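Taurocyamine kinase (Schistosoma mansoni, PDB 4WOD) catalyses the reversible, magnesium-dependent transfer of a phosphate group from ATP to the guanidino compound taurocyamine. Local coordinates at residues T275-V280 / I318-N323; V485-S490 / T637-S642; I647-S652 / E711-L716. The protein carries 4 engineered substitutions. All blocks are in the same frame, centred on the assembly; numbering follows the deposited sequence.

Contact 1: T275-V280 / I318-N323; sequences TLRASV and IYDLSN
The R277 guanidinium turns its edge to the D320 carboxylate, the two planes 19° apart, while CB of S279 lies over one guanidinium face, offset toward its rim. R277 NH1 donates to D320 OD2 at 2.9 Å, reaching that oxygen from above the carboxylate plane; NH2 faces OD1 to complete the salt bridge. R277 sends CG anti to its own N (chi1 -172°) and then bends at chi3, which carries the guanidinium along its own strand and toward D320 on the neighbouring one. S279 OG adds a weak bond to D320 OD2. The amide of N323 is held at both ends: OD1 accepts from A278 N at 2.7 Å in the carbonyl plane, and ND2 donates almost straight (172°) to L276 O. Apart from L276, just before its strand, these residues sit on strands 277-283 and 318-323, antiparallel neighbours in the eight-stranded sheet of the first phosphagen kinase catalytic domain. R277 to V280 are predicted to bind ATP, and R121 and R305, predicted likewise, bring positive charge beside R277, consistent with a site for nucleotide phosphates. Backbone bonds join V280 and L321 both ways. On the face that meets helix 331-355, V280 CG2 packs on L321 CB at 4.1 Å.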
loop_
_atom_site.group_PDB
_atom_site.type_symbol
_atom_site.label_atom_id
_atom_site.label_comp_id
_atom_site.label_asym_id
_atom_site.label_seq_id
_atom_site.Cartn_x
_atom_site.Cartn_y
_atom_site.Cartn_z
ATOM N N THR A 275 15.157 -18.014 10.403
ATOM C CA THR A 275 13.963 -18.805 10.095
ATOM C C THR A 275 12.791 -18.463 11.022
ATOM O O THR A 275 11.742 -19.073 10.942
ATOM C CB THR A 275 14.214 -20.343 10.166
ATOM O OG1 THR A 275 14.100 -20.804 11.514
ATOM C CG2 THR A 275 15.584 -20.710 9.628
ATOM N N LEU A 276 12.969 -17.478 11.889
ATOM C CA LEU A 276 12.021 -17.275 12.971
ATOM C C LEU A 276 10.816 -16.428 12.569
ATOM O O LEU A 276 10.963 -15.337 12.023
ATOM C CB LEU A 276 12.730 -16.635 14.168
ATOM C CG LEU A 276 11.965 -16.612 15.497
ATOM C CD1 LEU A 276 12.477 -17.701 16.418
ATOM C CD2 LEU A 276 12.086 -15.244 16.164
ATOM N N ARG A 277 9.618 -16.954 12.828
ATOM C CA ARG A 277 8.390 -16.171 12.684
ATOM C C ARG A 277 7.657 -16.168 14.009
ATOM O O ARG A 277 7.070 -17.184 14.408
ATOM C CB ARG A 277 7.480 -16.717 11.589
ATOM C CG ARG A 277 6.299 -15.786 11.294
ATOM C CD ARG A 277 5.315 -16.366 10.261
ATOM N NE ARG A 277 4.169 -16.988 10.925
ATOM C CZ ARG A 277 2.964 -16.428 11.037
ATOM N NH1 ARG A 277 1.983 -17.067 11.668
ATOM N NH2 ARG A 277 2.729 -15.238 10.506
ATOM N N ALA A 278 7.750 -15.037 14.702
ATOM C CA ALA A 278 7.026 -14.817 15.940
ATOM C C ALA A 278 5.767 -14.083 15.576
ATOM O O ALA A 278 5.831 -13.105 14.847
ATOM C CB ALA A 278 7.846 -14.002 16.911
ATOM N N SER A 279 4.635 -14.499 16.113
ATOM C CA SER A 279 3.396 -13.835 15.732
ATOM C C SER A 279 2.292 -13.917 16.784
ATOM O O SER A 279 2.337 -14.755 17.682
ATOM C CB SER A 279 2.894 -14.439 14.428
ATOM O OG SER A 279 2.325 -15.695 14.696
ATOM N N VAL A 280 1.299 -13.040 16.649
ATOM C CA VAL A 280 0.042 -13.144 17.385
ATOM C C VAL A 280 -1.132 -13.137 16.418
ATOM O O VAL A 280 -1.037 -12.561 15.325
ATOM C CB VAL A 280 -0.162 -11.984 18.387
ATOM C CG1 VAL A 280 0.845 -12.073 19.487
ATOM C CG2 VAL A 280 -0.098 -10.589 17.662
ATOM N N ILE A 318 -9.552 -9.839 12.684
ATOM C CA ILE A 318 -8.526 -10.659 13.320
ATOM C C ILE A 318 -7.378 -10.929 12.352
ATOM O O ILE A 318 -7.585 -11.501 11.287
ATOM C CB ILE A 318 -9.080 -11.993 13.824
ATOM C CG1 ILE A 318 -10.138 -11.749 14.899
ATOM C CG2 ILE A 318 -7.958 -12.839 14.390
ATOM C CD1 ILE A 318 -10.587 -12.999 15.600
ATOM N N TYR A 319 -6.174 -10.511 12.729
ATOM C CA TYR A 319 -5.015 -10.651 11.855
ATOM C C TYR A 319 -3.868 -11.357 12.526
ATOM O O TYR A 319 -3.719 -11.296 13.746
ATOM C CB TYR A 319 -4.529 -9.286 11.371
ATOM C CG TYR A 319 -5.448 -8.691 10.345
ATOM C CD1 TYR A 319 -5.126 -8.738 8.987
ATOM C CD2 TYR A 319 -6.656 -8.115 10.723
ATOM C CE1 TYR A 319 -5.973 -8.210 8.038
ATOM C CE2 TYR A 319 -7.512 -7.595 9.789
ATOM C CZ TYR A 319 -7.165 -7.629 8.447
ATOM O OH TYR A 319 -8.027 -7.096 7.514
ATOM N N ASP A 320 -3.061 -12.020 11.705
ATOM C CA ASP A 320 -1.767 -12.532 12.130
ATOM C C ASP A 320 -0.737 -11.426 11.923
ATOM O O ASP A 320 -0.589 -10.893 10.818
ATOM C CB ASP A 320 -1.401 -13.792 11.339
ATOM C CG ASP A 320 -0.120 -14.449 11.834
ATOM O OD1 ASP A 320 0.974 -13.968 11.469
ATOM O OD2 ASP A 320 -0.201 -15.459 12.572
ATOM N N LEU A 321 -0.051 -11.060 12.999
ATOM C CA LEU A 321 0.978 -10.027 12.976
ATOM C C LEU A 321 2.294 -10.660 13.375
ATOM O O LEU A 321 2.380 -11.200 14.466
ATOM C CB LEU A 321 0.647 -8.891 13.952
ATOM C CG LEU A 321 -0.715 -8.216 13.768
ATOM C CD1 LEU A 321 -0.938 -7.222 14.884
ATOM C CD2 LEU A 321 -0.763 -7.526 12.409
ATOM N N SER A 322 3.305 -10.589 12.515
ATOM C CA SER A 322 4.623 -11.177 12.824
ATOM C C SER A 322 5.804 -10.246 12.484
ATOM O O SER A 322 5.642 -9.287 11.744
ATOM C CB SER A 322 4.791 -12.509 12.080
ATOM O OG SER A 322 4.661 -12.340 10.683
ATOM N N ASN A 323 6.988 -10.531 13.038
ATOM C CA ASN A 323 8.199 -9.857 12.601
ATOM C C ASN A 323 8.345 -9.958 11.090
ATOM O O ASN A 323 8.165 -11.031 10.521
ATOM C CB ASN A 323 9.448 -10.453 13.285
ATOM C CG ASN A 323 9.521 -11.981 13.189
ATOM O OD1 ASN A 323 8.710 -12.699 13.785
ATOM N ND2 ASN A 323 10.537 -12.484 12.468
#

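Contact 2: V485-S490 / T637-S642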
loop_
_atom_site.group_PDB
_atom_site.type_symbol
_atom_site.label_atom_id
_atom_site.label_comp_id
_atom_site.label_asym_id
_atom_site.label_seq_id
_atom_site.Cartn_x
_atom_site.Cartn_y
_atom_site.Cartn_z
ATOM N N VAL A 485 -9.176 24.232 -19.274
ATOM C CA VAL A 485 -9.557 24.929 -18.040
ATOM C C VAL A 485 -10.382 23.966 -17.212
ATOM O O VAL A 485 -11.256 23.300 -17.729
ATOM C CB VAL A 485 -10.367 26.233 -18.272
ATOM C CG1 VAL A 485 -10.536 26.995 -16.935
ATOM C CG2 VAL A 485 -9.690 27.113 -19.290
ATOM N N ARG A 486 -10.102 23.885 -15.919
ATOM C CA ARG A 486 -10.930 23.065 -15.058
ATOM C C ARG A 486 -11.328 23.813 -13.789
ATOM O O ARG A 486 -10.697 24.820 -13.425
ATOM C CB ARG A 486 -10.218 21.759 -14.693
ATOM C CG ARG A 486 -8.973 21.892 -13.849
ATOM C CD ARG A 486 -9.262 21.931 -12.327
ATOM N NE ARG A 486 -8.023 21.890 -11.542
ATOM C CZ ARG A 486 -7.823 22.518 -10.386
ATOM N NH1 ARG A 486 -8.769 23.276 -9.850
ATOM N NH2 ARG A 486 -6.657 22.387 -9.765
ATOM N N VAL A 487 -12.351 23.293 -13.115
ATOM C CA VAL A 487 -12.679 23.745 -11.758
ATOM C C VAL A 487 -12.976 22.567 -10.847
ATOM O O VAL A 487 -13.382 21.498 -11.316
ATOM C CB VAL A 487 -13.900 24.701 -11.724
ATOM C CG1 VAL A 487 -13.585 26.040 -12.422
ATOM C CG2 VAL A 487 -15.126 24.022 -12.318
ATOM N N GLY A 488 -12.773 22.763 -9.542
ATOM C CA GLY A 488 -13.291 21.840 -8.553
ATOM C C GLY A 488 -14.661 22.282 -8.058
ATOM O O GLY A 488 -14.935 23.474 -8.042
ATOM N N ARG A 489 -15.525 21.329 -7.686
ATOM C CA ARG A 489 -16.802 21.649 -7.023
ATOM C C ARG A 489 -17.142 20.605 -5.965
ATOM O O ARG A 489 -16.837 19.419 -6.111
ATOM C CB ARG A 489 -17.973 21.752 -8.026
ATOM C CG ARG A 489 -17.940 22.954 -8.987
ATOM C CD ARG A 489 -18.243 24.309 -8.266
ATOM N NE ARG A 489 -18.274 25.470 -9.171
ATOM C CZ ARG A 489 -17.222 26.203 -9.530
ATOM N NH1 ARG A 489 -16.009 25.916 -9.084
ATOM N NH2 ARG A 489 -17.381 27.231 -10.360
ATOM N N SER A 490 -17.741 21.085 -4.876
ATOM C CA SER A 490 -18.298 20.261 -3.835
ATOM C C SER A 490 -19.802 20.417 -3.882
ATOM O O SER A 490 -20.308 21.488 -4.221
ATOM C CB SER A 490 -17.770 20.679 -2.449
ATOM O OG SER A 490 -16.358 20.604 -2.379
ATOM N N THR A 637 -12.097 30.514 -6.832
ATOM C CA THR A 637 -12.573 30.108 -8.148
ATOM C C THR A 637 -12.458 28.610 -8.341
ATOM O O THR A 637 -13.186 28.022 -9.139
ATOM C CB THR A 637 -11.762 30.769 -9.266
ATOM O OG1 THR A 637 -10.402 30.325 -9.168
ATOM C CG2 THR A 637 -11.830 32.279 -9.164
ATOM N N SER A 638 -11.492 28.021 -7.640
ATOM C CA SER A 638 -11.100 26.635 -7.830
ATOM C C SER A 638 -10.725 26.366 -9.277
ATOM O O SER A 638 -10.934 25.268 -9.763
ATOM C CB SER A 638 -12.222 25.686 -7.412
ATOM O OG SER A 638 -11.716 24.367 -7.305
ATOM N N MET A 639 -10.203 27.380 -9.952
ATOM C CA MET A 639 -10.038 27.356 -11.402
ATOM C C MET A 639 -8.595 27.306 -11.800
ATOM O O MET A 639 -7.786 28.119 -11.355
ATOM C CB MET A 639 -10.681 28.577 -12.053
ATOM C CG MET A 639 -10.534 28.600 -13.573
ATOM S SD MET A 639 -11.524 29.887 -14.367
ATOM C CE MET A 639 -13.138 29.066 -14.388
ATOM N N ARG A 640 -8.284 26.355 -12.665
ATOM C CA ARG A 640 -6.968 26.244 -13.237
ATOM C C ARG A 640 -7.086 26.189 -14.753
ATOM O O ARG A 640 -7.619 25.225 -15.307
ATOM C CB ARG A 640 -6.245 25.003 -12.690
ATOM C CG ARG A 640 -4.814 24.821 -13.201
ATOM C CD ARG A 640 -4.245 23.498 -12.661
ATOM N NE ARG A 640 -2.868 23.231 -13.059
ATOM C CZ ARG A 640 -2.499 22.740 -14.242
ATOM N NH1 ARG A 640 -3.406 22.480 -15.175
ATOM N NH2 ARG A 640 -1.216 22.514 -14.498
ATOM N N ALA A 641 -6.634 27.259 -15.402
ATOM C CA ALA A 641 -6.526 27.302 -16.856
ATOM C C ALA A 641 -5.082 27.061 -17.252
ATOM O O ALA A 641 -4.157 27.601 -16.641
ATOM C CB ALA A 641 -6.998 28.625 -17.397
ATOM N N SER A 642 -4.879 26.290 -18.304
ATOM C CA SER A 642 -3.531 25.893 -18.629
ATOM C C SER A 642 -3.352 25.673 -20.112
ATOM O O SER A 642 -4.326 25.503 -20.850
ATOM C CB SER A 642 -3.156 24.625 -17.856
ATOM O OG SER A 642 -3.912 23.519 -18.305
HETATM O O HOH W 1 -15.155 28.773 -10.604
#
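Two antiparallel strands of the predicted ATP site, 480-489 and 639-646, neighbours in the sheet of the second catalytic domain, pair here through R486 and R640. The hydrogen-bonded pair has R486 N donating to R640 O at 2.9 Å and R640 N to R486 O at 3.0 Å. Beyond the backbone, the R486 guanidinium lies with one face on R640: CB of R640 sits over its centre, 3.7 Å from CZ of R486. A bend at chi2 (87°) folds R486 across to strand 639-646, and N634 accepts from its NH1. R640 runs extended from CG to NE and ends in a salt bridge with D684. Both arginines are predicted ATP ligands, so their nearness is consistent with an anion pocket. On the face turned to helix 599-614, V485 CG2 touches A641 CB, and M639 lies across both valines: its CG meets V485 CG1 at 3.7 Å and its CE meets V487 CG1. Just before strand 639-646 begins, G488 N is shared by S638 OG, at 2.9 Å, and S638 O, while T637 OG1 accepts from M639 N in an ST turn and also bonds to R690 O. Water 1, in plane at the R489 guanidinium edge, accepts from R489 NH2 at 2.7 Å and donates to T637 O.

Contact 3: I647-S652 / E711-L716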
loop_
_atom_site.group_PDB
_atom_site.type_symbol
_atom_site.label_atom_id
_atom_site.label_comp_id
_atom_site.label_asym_id
_atom_site.label_seq_id
_atom_site.Cartn_x
_atom_site.Cartn_y
_atom_site.Cartn_z
ATOM N N ILE A 647 8.148 26.197 -25.902
ATOM C CA ILE A 647 9.066 27.324 -25.889
ATOM C C ILE A 647 10.516 26.851 -25.737
ATOM O O ILE A 647 11.124 27.023 -24.685
ATOM C CB ILE A 647 8.706 28.331 -24.764
ATOM C CG1 ILE A 647 8.401 27.609 -23.451
ATOM C CG2 ILE A 647 7.506 29.164 -25.163
ATOM C CD1 ILE A 647 8.172 28.550 -22.291
ATOM N N PRO A 648 11.076 26.254 -26.803
ATOM C CA PRO A 648 12.432 25.694 -26.786
ATOM C C PRO A 648 13.491 26.725 -26.398
ATOM O O PRO A 648 14.407 26.418 -25.620
ATOM C CB PRO A 648 12.638 25.234 -28.234
ATOM C CG PRO A 648 11.276 25.016 -28.754
ATOM C CD PRO A 648 10.442 26.081 -28.119
ATOM N N LYS A 649 13.349 27.941 -26.918
ATOM C CA LYS A 649 14.329 28.979 -26.678
ATOM C C LYS A 649 14.291 29.396 -25.221
ATOM O O LYS A 649 15.283 29.283 -24.507
ATOM C CB LYS A 649 14.067 30.194 -27.560
ATOM C CG LYS A 649 15.060 30.384 -28.717
ATOM C CD LYS A 649 14.298 30.772 -29.960
ATOM C CE LYS A 649 14.916 30.296 -31.253
ATOM N NZ LYS A 649 13.857 30.064 -32.278
ATOM N N LEU A 650 13.138 29.909 -24.799
ATOM C CA LEU A 650 12.978 30.514 -23.483
ATOM C C LEU A 650 13.257 29.539 -22.339
ATOM O O LEU A 650 13.768 29.940 -21.291
ATOM C CB LEU A 650 11.570 31.091 -23.352
ATOM C CG LEU A 650 11.093 31.561 -21.978
ATOM C CD1 LEU A 650 12.007 32.635 -21.406
ATOM C CD2 LEU A 650 9.683 32.089 -22.116
ATOM N N SER A 651 12.939 28.262 -22.542
ATOM C CA SER A 651 13.217 27.245 -21.531
ATOM C C SER A 651 14.721 27.037 -21.355
ATOM O O SER A 651 15.151 26.361 -20.420
ATOM C CB SER A 651 12.534 25.920 -21.887
ATOM O OG SER A 651 12.575 25.667 -23.280
ATOM N N SER A 652 15.509 27.630 -22.251
ATOM C CA SER A 652 16.965 27.596 -22.156
ATOM C C SER A 652 17.565 28.941 -21.721
ATOM O O SER A 652 18.775 29.138 -21.802
ATOM C CB SER A 652 17.577 27.154 -23.486
ATOM O OG SER A 652 17.291 28.074 -24.523
ATOM N N GLU A 711 5.413 35.956 -27.116
ATOM C CA GLU A 711 6.070 37.080 -27.761
ATOM C C GLU A 711 7.520 37.228 -27.293
ATOM O O GLU A 711 8.357 37.762 -28.019
ATOM C CB GLU A 711 5.288 38.373 -27.537
ATOM C CG GLU A 711 4.496 38.767 -28.761
ATOM C CD GLU A 711 5.381 39.351 -29.837
ATOM O OE1 GLU A 711 6.599 39.483 -29.597
ATOM O OE2 GLU A 711 4.877 39.624 -30.945
ATOM N N ILE A 712 7.822 36.752 -26.088
ATOM C CA ILE A 712 9.209 36.698 -25.639
ATOM C C ILE A 712 9.960 35.678 -26.482
ATOM O O ILE A 712 11.088 35.924 -26.901
ATOM C CB ILE A 712 9.342 36.327 -24.143
ATOM C CG1 ILE A 712 8.805 37.452 -23.250
ATOM C CG2 ILE A 712 10.792 36.017 -23.787
ATOM C CD1 ILE A 712 9.436 38.788 -23.512
ATOM N N GLU A 713 9.311 34.544 -26.737
ATOM C CA GLU A 713 9.917 33.420 -27.447
ATOM C C GLU A 713 10.395 33.757 -28.857
ATOM O O GLU A 713 11.504 33.394 -29.221
ATOM C CB GLU A 713 8.925 32.248 -27.503
ATOM C CG GLU A 713 9.398 30.991 -28.239
ATOM C CD GLU A 713 10.543 30.267 -27.559
ATOM O OE1 GLU A 713 10.905 30.616 -26.415
ATOM O OE2 GLU A 713 11.068 29.321 -28.177
ATOM N N LYS A 714 9.560 34.428 -29.649
ATOM C CA LYS A 714 9.936 34.816 -31.012
ATOM C C LYS A 714 11.088 35.811 -30.943
ATOM O O LYS A 714 11.884 35.923 -31.878
ATOM C CB LYS A 714 8.757 35.428 -31.787
ATOM C CG LYS A 714 7.684 36.014 -30.906
ATOM C CD LYS A 714 6.424 36.560 -31.607
ATOM C CE LYS A 714 5.499 35.495 -32.193
ATOM N NZ LYS A 714 4.216 36.129 -32.652
ATOM N N GLY A 715 11.185 36.510 -29.814
ATOM C CA GLY A 715 12.246 37.477 -29.592
ATOM C C GLY A 715 13.638 36.871 -29.541
ATOM O O GLY A 715 14.615 37.555 -29.827
ATOM N N LEU A 716 13.733 35.587 -29.204
ATOM C CA LEU A 716 15.028 34.911 -29.104
ATOM C C LEU A 716 15.455 34.250 -30.421
ATOM O O LEU A 716 16.326 33.371 -30.465
ATOM C CB LEU A 716 14.986 33.868 -27.990
ATOM C CG LEU A 716 14.577 34.423 -26.622
ATOM C CD1 LEU A 716 14.279 33.301 -25.639
ATOM C CD2 LEU A 716 15.642 35.357 -26.065
ATOM O OXT LEU A 716 14.927 34.580 -31.481
#
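The turn 647-652, with a short 3-10 segment at L650 and S651, comes up against the C-terminal end of helix 695-715, L650 and E713 having the nearest CA atoms, 5.8 Å apart. The contact ties the loop that follows strand 639-646 to the last helix of the second catalytic domain, and it centres on one carboxylate spanning two successive backbone amides. E713 OE2 accepts from K649 N at 2.9 Å and OE1 from L650 N at 2.8 Å, each through the syn lone pair, on the side of the other oxygen. This two-point grip should fix the rotation of the carboxylate, and two N-H dipoles directed at it would probably stabilise its negative charge in a buried setting. E713 leaves the helix with CG anti to its N (chi1 179°) and turns at chi2 (67°), bringing the carboxylate round to the turn. I647 lies obliquely across the E713 chain, its CB 3.6 Å from OE1 of E713. Within the turn, S651 N closes back onto I647 O at 3.1 Å. Toward solvent, the K649 and L716 side chains run antiparallel alongside each other, K649 CG meeting L716 CB at 3.6 Å. L650 CB lies by L716 CD1, and L650 CD1 reaches I712 CG2 at 4.3 Å.

Contacts 1 and 2 lie in the two halves of the duplicated kinase, on opposite sides of the chain's centre, with centres 48 Å apart and nearest atoms about 31 Å apart. Strands 277-283 and 639-646 hold equivalent places in their sheets, but contact 1 pairs one with strand 318-323, and contact 2 pairs the other with its opposite neighbour, 480-489. Both include residues predicted to bind ATP. The bound arginine belongs to the first half, about 9 Å from the side chain of R277. Contact 3 shares a domain with contact 2, nearest atoms about 12 Å away; strand 639-646 leads from contact 2 to the loop 647-652, where the I647 side chain is still about 9 Å from that of V643, a predicted ATP ligand.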